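Local structure of protein LST4 (Kluyveromyces lactis, 4ZY8) at residues Val80-Ile85 with Pro115-Phe120; Cys100-Asp105 with Lys162-Leu167; Asn126-Tyr131 with Ala153-Thr158. The protein probably takes part in uptake of extracellular amino acids and in protein trafficking from the Golgi to the plasma membrane, the chain here being its longin domain. One frame throughout, in Å; residues are numbered along the deposited sequence.

Contact 1. Residues Val80-Ile85 with Pro115-Phe120; sequences VLFTRI and PHISSF
Strand 79-87 meets helix 114-134 here in a buried sheet-to-helix contact of mixed character, apolar at Phe82 and Ile117, polar at Arg84 and Ser118. The backbones stay well apart, with Arg84 CA and Ser118 CA separated by 8.5 Å, and only 122 Å² is buried in all, so long side chains do the bridging. With chi1 at 60°, Phe82 CG sits over its own backbone, flanked by N and C, and from there the ring reaches out to the helix; Phe82 CE1 lies 4.1 Å from the CG2 branch of Ile117. The isoleucine runs nearly perpendicular to the phenylalanine side chain. Two residues further along the strand, the Arg84 chain folds twice in its middle and brings its guanidinium up to the helix. Arg84 NH2 gives a weak hydrogen bond to the carbonyl O of Ser118, 3.4 Å long and bent to 136° at the hydrogen, while Ser118 OG lies in the guanidinium plane at its edge. The stronger partners of this group are acidic, NE pairing with Asp69 of the edge strand 68-74 and NH1 with Asp122 and Glu125 further along the same helix, so the buried positive charge is probably well compensated. Phe82 also packs against Phe159 of helix 150-166. The alternate residues Leu81 and Thr83 turn to the other sheet face, where helix 47-55 covers them.

Contact 2. Residues Cys100-Asp105 with Lys162-Leu167; sequences CCVTDD and KIIPLL
Ile164 reaches from helix 150-166 to Cys100 and Val102 of strand 95-103, and the tip of its longer branch makes the close contacts. At its root the side chain is still distant, Ile164 CB lying 6.4 Å from Cys100 SG. The CG2 branch of Ile164 leaves to the flank, on the Val102 side, and stays 5.9 Å from Val102 CG1. The other branch takes the place anti to the carbonyl carbon (chi1 -61°) and shortens the gap, Ile164 CG1 being 5.0 Å from Cys100 SG. A second bend, chi2 -55°, then turns the terminal methyl over the strand, where Ile164 CD1 rests 3.9 Å from Cys100 SG and 4.3 Å from Val102 CG1. A single methyl thus touches two residues of the strand that are two apart and therefore on the same sheet face. The contact is purely apolar and modest, with 109 Å² buried, but all three touching residues are buried. Leu167, three residues on, points toward the strand, but its CD1 stays 4.7 Å from Val102 CG1. Phe11, next to strand 12-17, touches both Cys100 and Ile164 and so borders the same apolar patch. Strand 95-103 is the middle one of the five, between 12-17 and 79-87, and its partner helix leans on helix 114-134 through Ile163 and Leu166, which both touch Phe120.

Contact 3. Residues Asn126-Tyr131 with Ala153-Thr158; sequences NTLLKY and AAVLQT
Leu128 and Val155 each direct the touching branch anti to a carbonyl carbon: CG in Leu128 (chi1 -65°) and CG2 in Val155, whose CG1 instead stands opposite the backbone N (chi1 174°). These torsions bring Val155 CG2 3.9 Å from Leu128 CD2 and 4.0 Å from Leu128 CG, the two side chains crossing roughly at right angles. Thr127 adds its methyl: Thr127 CG2 lies 4.3 Å from Val155 CG2 and the same distance from Ala154 CB. Its hydroxyl is engaged within its own helix, hydrogen-bonded to the carbonyl O of Gln123, and the methyl is what faces helix 150-166. Between the segments the helix axes approach to 10.0 Å, with directions 175° apart, so the pair is almost exactly antiparallel. Val155 contributes 52 Å² to the 130 Å² buried. Burial is graded: Leu128 and Val155 also rest on Ile15 of strand 12-17 in the sheet, whereas Thr127 and Ala154 are partly exposed. Two antiparallel helices side by side on one face of a five-stranded antiparallel sheet, with helix 47-55 on the other, are characteristic of the longin fold.

Overall arrangement
From the N terminus, strands 12-17 and 29-35 come first, then helix 47-55 and the meander of strands 68-74, 79-87 and 95-103. Contact 1 opens in 79-87 and contact 2 in 95-103, the two strands being bonded side by side through Val80 N to Val102 O and Phe82 O to Cys100 N. Contact 1 closes early in helix 114-134, inside the span of contact 2, so these two cross. Contact 3 opens later on that helix, in series with contact 1, and closes on helix 150-166, wholly nested within contact 2, which shuts last. Contacts 1 and 2 therefore fasten one helix each to adjacent strands, and contact 3 joins the helices.

Contact 1. Residues Val80-Ile85 with Pro115-Phe120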
# COMPACT_ATOMS: atom_id res chain seq x y z
N VAL A 80 11.81 5.13 -2.29
CA VAL A 80 11.48 3.74 -2.52
C VAL A 80 10.00 3.55 -2.27
O VAL A 80 9.46 4.09 -1.31
CB VAL A 80 12.34 2.81 -1.63
CG1 VAL A 80 11.55 1.64 -1.14
CG2 VAL A 80 13.58 2.37 -2.39
N LEU A 81 9.32 2.83 -3.16
CA LEU A 81 7.89 2.56 -3.04
C LEU A 81 7.66 1.08 -2.80
O LEU A 81 8.06 0.26 -3.63
CB LEU A 81 7.16 3.04 -4.31
CG LEU A 81 5.64 2.83 -4.44
CD1 LEU A 81 4.88 3.74 -3.50
CD2 LEU A 81 5.18 3.07 -5.88
N PHE A 82 7.05 0.71 -1.67
CA PHE A 82 6.70 -0.69 -1.49
C PHE A 82 5.18 -0.88 -1.43
O PHE A 82 4.47 -0.14 -0.76
CB PHE A 82 7.40 -1.32 -0.28
CG PHE A 82 7.11 -0.68 1.07
CD1 PHE A 82 6.19 -1.24 1.94
CD2 PHE A 82 7.81 0.44 1.49
CE1 PHE A 82 5.95 -0.69 3.21
CE2 PHE A 82 7.59 1.01 2.76
CZ PHE A 82 6.66 0.44 3.61
N THR A 83 4.72 -1.87 -2.18
CA THR A 83 3.30 -2.07 -2.44
C THR A 83 2.83 -3.49 -2.16
O THR A 83 3.39 -4.44 -2.69
CB THR A 83 2.96 -1.74 -3.93
OG1 THR A 83 3.21 -0.36 -4.19
CG2 THR A 83 1.48 -2.04 -4.23
N ARG A 84 1.78 -3.62 -1.37
CA ARG A 84 1.04 -4.87 -1.25
C ARG A 84 -0.18 -4.78 -2.14
O ARG A 84 -1.02 -3.90 -1.95
CB ARG A 84 0.63 -5.12 0.21
CG ARG A 84 -0.51 -6.15 0.42
CD ARG A 84 -0.09 -7.59 0.08
NE ARG A 84 1.13 -8.01 0.78
CZ ARG A 84 1.19 -8.70 1.92
NH1 ARG A 84 0.08 -9.06 2.56
NH2 ARG A 84 2.38 -9.01 2.42
N ILE A 85 -0.32 -5.69 -3.09
CA ILE A 85 -1.47 -5.63 -3.97
C ILE A 85 -2.19 -6.99 -3.87
O ILE A 85 -1.55 -8.02 -3.80
CB ILE A 85 -1.05 -5.24 -5.41
CG1 ILE A 85 -2.25 -4.92 -6.30
CG2 ILE A 85 -0.11 -6.26 -6.04
CD1 ILE A 85 -1.84 -4.12 -7.52
N PRO A 115 10.50 -9.56 6.78
CA PRO A 115 9.53 -10.51 7.34
C PRO A 115 8.58 -9.85 8.36
O PRO A 115 7.45 -10.29 8.50
CB PRO A 115 10.41 -11.55 8.04
CG PRO A 115 11.71 -11.46 7.32
CD PRO A 115 11.88 -10.01 6.99
N HIS A 116 9.05 -8.84 9.07
CA HIS A 116 8.16 -8.11 9.98
C HIS A 116 7.14 -7.27 9.21
O HIS A 116 5.96 -7.34 9.48
CB HIS A 116 8.95 -7.20 10.92
CG HIS A 116 9.79 -7.95 11.92
ND1 HIS A 116 11.15 -8.15 11.74
CD2 HIS A 116 9.48 -8.52 13.10
CE1 HIS A 116 11.63 -8.82 12.78
NE2 HIS A 116 10.64 -9.06 13.62
N ILE A 117 7.62 -6.52 8.23
CA ILE A 117 6.78 -5.62 7.46
C ILE A 117 5.70 -6.42 6.72
O ILE A 117 4.52 -6.10 6.81
CB ILE A 117 7.59 -4.81 6.43
CG1 ILE A 117 8.80 -4.11 7.09
CG2 ILE A 117 6.68 -3.84 5.65
CD1 ILE A 117 8.47 -3.35 8.32
N SER A 118 6.11 -7.50 6.06
CA SER A 118 5.19 -8.37 5.31
C SER A 118 4.08 -8.93 6.18
O SER A 118 2.91 -8.98 5.78
CB SER A 118 5.96 -9.52 4.67
OG SER A 118 5.06 -10.39 4.03
N SER A 119 4.44 -9.32 7.39
CA SER A 119 3.42 -9.79 8.32
C SER A 119 2.45 -8.65 8.75
O SER A 119 1.25 -8.87 8.91
CB SER A 119 4.10 -10.44 9.53
OG SER A 119 3.15 -10.82 10.49
N PHE A 120 2.95 -7.43 8.95
CA PHE A 120 2.06 -6.31 9.27
C PHE A 120 1.16 -5.94 8.07
O PHE A 120 0.02 -5.54 8.23
CB PHE A 120 2.86 -5.09 9.70
CG PHE A 120 3.55 -5.24 11.04
CD1 PHE A 120 2.91 -5.84 12.10
CD2 PHE A 120 4.84 -4.77 11.23
CE1 PHE A 120 3.54 -5.97 13.34
CE2 PHE A 120 5.48 -4.91 12.48
CZ PHE A 120 4.83 -5.50 13.52

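Contact 2. Residues Cys100-Asp105 with Lys162-Leu167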
# COMPACT_ATOMS: atom_id res chain seq x y z
N CYS A 100 3.45 2.41 -0.06
CA CYS A 100 4.11 3.34 0.83
C CYS A 100 5.39 3.88 0.22
O CYS A 100 6.21 3.12 -0.30
CB CYS A 100 4.40 2.66 2.17
SG CYS A 100 5.06 3.78 3.45
N CYS A 101 5.55 5.21 0.25
CA CYS A 101 6.80 5.85 -0.18
C CYS A 101 7.66 6.18 1.03
O CYS A 101 7.18 6.76 1.99
CB CYS A 101 6.53 7.15 -0.96
SG CYS A 101 5.31 7.03 -2.27
N VAL A 102 8.93 5.85 0.95
CA VAL A 102 9.92 6.27 1.91
C VAL A 102 11.21 6.67 1.19
O VAL A 102 11.38 6.37 0.04
CB VAL A 102 10.24 5.17 2.94
CG1 VAL A 102 9.09 4.94 3.88
CG2 VAL A 102 10.63 3.88 2.27
N THR A 103 12.11 7.32 1.90
CA THR A 103 13.42 7.69 1.37
C THR A 103 14.20 6.45 0.93
O THR A 103 14.17 5.43 1.63
CB THR A 103 14.23 8.42 2.44
OG1 THR A 103 13.45 9.50 2.98
CG2 THR A 103 15.52 8.95 1.85
N ASP A 104 14.88 6.54 -0.18
CA ASP A 104 15.54 5.39 -0.71
C ASP A 104 16.64 4.83 0.18
O ASP A 104 17.06 3.73 0.01
CB ASP A 104 16.02 5.62 -2.14
CG ASP A 104 17.04 6.71 -2.24
OD1 ASP A 104 17.55 7.17 -1.23
OD2 ASP A 104 17.35 7.09 -3.35
N ASP A 105 17.07 5.59 1.17
CA ASP A 105 18.08 5.07 2.06
C ASP A 105 17.57 4.25 3.22
O ASP A 105 18.32 3.81 4.04
CB ASP A 105 19.03 6.16 2.54
CG ASP A 105 18.34 7.26 3.22
OD1 ASP A 105 17.19 7.09 3.61
OD2 ASP A 105 18.97 8.30 3.38
N LYS A 162 3.68 0.80 13.82
CA LYS A 162 4.47 -0.40 13.67
C LYS A 162 5.42 -0.41 12.51
O LYS A 162 6.58 -0.60 12.68
CB LYS A 162 3.57 -1.60 13.58
CG LYS A 162 2.80 -1.86 14.84
CD LYS A 162 1.54 -2.58 14.50
N ILE A 163 4.94 -0.20 11.32
CA ILE A 163 5.83 -0.32 10.18
C ILE A 163 6.89 0.80 10.11
O ILE A 163 8.09 0.53 10.07
CB ILE A 163 5.01 -0.34 8.88
CG1 ILE A 163 4.13 -1.60 8.86
CG2 ILE A 163 5.96 -0.23 7.66
CD1 ILE A 163 3.11 -1.66 7.72
N ILE A 164 6.44 2.06 10.10
CA ILE A 164 7.36 3.16 9.87
C ILE A 164 8.38 3.28 11.02
O ILE A 164 9.57 3.47 10.74
CB ILE A 164 6.61 4.51 9.64
CG1 ILE A 164 5.69 4.43 8.40
CG2 ILE A 164 7.57 5.65 9.52
CD1 ILE A 164 6.40 4.00 7.08
N PRO A 165 7.95 3.12 12.29
CA PRO A 165 8.97 3.14 13.36
C PRO A 165 10.11 2.14 13.20
O PRO A 165 11.24 2.46 13.55
CB PRO A 165 8.15 2.82 14.63
CG PRO A 165 6.79 3.39 14.33
CD PRO A 165 6.58 3.10 12.85
N LEU A 166 9.80 0.95 12.68
CA LEU A 166 10.82 -0.07 12.44
C LEU A 166 11.83 0.34 11.37
O LEU A 166 12.97 -0.13 11.36
CB LEU A 166 10.18 -1.39 12.01
CG LEU A 166 9.37 -2.17 13.05
CD1 LEU A 166 8.99 -3.52 12.46
CD2 LEU A 166 10.11 -2.32 14.36
N LEU A 167 11.40 1.20 10.46
CA LEU A 167 12.25 1.65 9.38
C LEU A 167 12.92 2.96 9.78
O LEU A 167 13.56 3.61 8.97
CB LEU A 167 11.43 1.84 8.11
CG LEU A 167 10.57 0.65 7.71
CD1 LEU A 167 9.77 1.03 6.46
CD2 LEU A 167 11.40 -0.61 7.49

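Contact 3. Residues Asn126-Tyr131 with Ala153-Thr158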
# COMPACT_ATOMS: atom_id res chain seq x y z
N ASN A 126 -5.94 -8.14 5.64
CA ASN A 126 -7.11 -8.72 6.34
C ASN A 126 -8.15 -7.67 6.74
O ASN A 126 -9.35 -7.93 6.72
CB ASN A 126 -6.73 -9.43 7.66
CG ASN A 126 -5.90 -10.69 7.45
OD1 ASN A 126 -5.93 -11.28 6.37
ND2 ASN A 126 -5.21 -11.12 8.51
N THR A 127 -7.66 -6.51 7.17
CA THR A 127 -8.54 -5.47 7.70
C THR A 127 -9.44 -4.87 6.61
O THR A 127 -10.67 -4.72 6.78
CB THR A 127 -7.72 -4.37 8.39
OG1 THR A 127 -7.05 -4.93 9.53
CG2 THR A 127 -8.63 -3.22 8.87
N LEU A 128 -8.83 -4.55 5.49
CA LEU A 128 -9.56 -3.99 4.35
C LEU A 128 -10.53 -5.02 3.76
O LEU A 128 -11.64 -4.68 3.34
CB LEU A 128 -8.59 -3.48 3.30
CG LEU A 128 -7.69 -2.31 3.72
CD1 LEU A 128 -6.77 -1.86 2.59
CD2 LEU A 128 -8.49 -1.11 4.27
N LEU A 129 -10.12 -6.29 3.72
CA LEU A 129 -11.00 -7.35 3.23
C LEU A 129 -12.23 -7.53 4.11
O LEU A 129 -13.33 -7.76 3.61
CB LEU A 129 -10.26 -8.69 3.10
CG LEU A 129 -9.23 -8.72 1.96
CD1 LEU A 129 -8.45 -10.05 1.95
CD2 LEU A 129 -9.94 -8.47 0.62
N LYS A 130 -12.06 -7.39 5.42
CA LYS A 130 -13.18 -7.49 6.34
C LYS A 130 -14.18 -6.35 6.17
O LYS A 130 -15.38 -6.54 6.40
CB LYS A 130 -12.68 -7.54 7.79
CG LYS A 130 -12.13 -8.91 8.16
CD LYS A 130 -13.28 -9.89 8.36
CE LYS A 130 -12.77 -11.27 8.75
NZ LYS A 130 -13.82 -12.31 8.49
N TYR A 131 -13.70 -5.17 5.81
CA TYR A 131 -14.57 -4.05 5.48
C TYR A 131 -15.46 -4.42 4.33
O TYR A 131 -16.63 -4.17 4.35
CB TYR A 131 -13.79 -2.78 5.15
CG TYR A 131 -14.68 -1.70 4.60
CD1 TYR A 131 -15.29 -0.79 5.42
CD2 TYR A 131 -14.99 -1.67 3.27
CE1 TYR A 131 -16.14 0.16 4.91
CE2 TYR A 131 -15.82 -0.73 2.76
CZ TYR A 131 -16.39 0.18 3.58
OH TYR A 131 -17.21 1.10 3.08
N ALA A 153 -8.66 3.59 9.01
CA ALA A 153 -7.87 4.23 10.05
C ALA A 153 -6.93 3.22 10.72
O ALA A 153 -5.80 3.56 11.07
CB ALA A 153 -8.77 4.87 11.09
N ALA A 154 -7.40 1.98 10.92
CA ALA A 154 -6.56 0.95 11.53
C ALA A 154 -5.31 0.68 10.69
O ALA A 154 -4.22 0.45 11.24
CB ALA A 154 -7.36 -0.34 11.73
N VAL A 155 -5.45 0.68 9.36
CA VAL A 155 -4.30 0.50 8.48
C VAL A 155 -3.29 1.65 8.61
O VAL A 155 -2.07 1.43 8.67
CB VAL A 155 -4.73 0.34 7.02
CG1 VAL A 155 -3.48 0.31 6.11
CG2 VAL A 155 -5.54 -0.98 6.87
N LEU A 156 -3.79 2.88 8.63
CA LEU A 156 -2.92 4.04 8.82
C LEU A 156 -2.18 3.92 10.14
O LEU A 156 -0.99 4.21 10.24
CB LEU A 156 -3.74 5.35 8.78
CG LEU A 156 -3.01 6.67 9.06
CD1 LEU A 156 -1.80 6.86 8.14
CD2 LEU A 156 -4.00 7.87 8.91
N GLN A 157 -2.88 3.50 11.15
CA GLN A 157 -2.30 3.37 12.44
C GLN A 157 -1.23 2.29 12.52
O GLN A 157 -0.24 2.45 13.14
CB GLN A 157 -3.35 3.19 13.49
CG GLN A 157 -2.82 3.33 14.88
CD GLN A 157 -3.87 3.09 15.93
OE1 GLN A 157 -4.95 3.64 15.86
NE2 GLN A 157 -3.55 2.28 16.89
N THR A 158 -1.44 1.20 11.82
CA THR A 158 -0.41 0.16 11.74
C THR A 158 0.87 0.68 11.09
O THR A 158 1.97 0.30 11.49
CB THR A 158 -0.94 -1.09 10.98
OG1 THR A 158 -1.85 -1.78 11.85
CG2 THR A 158 0.18 -2.07 10.67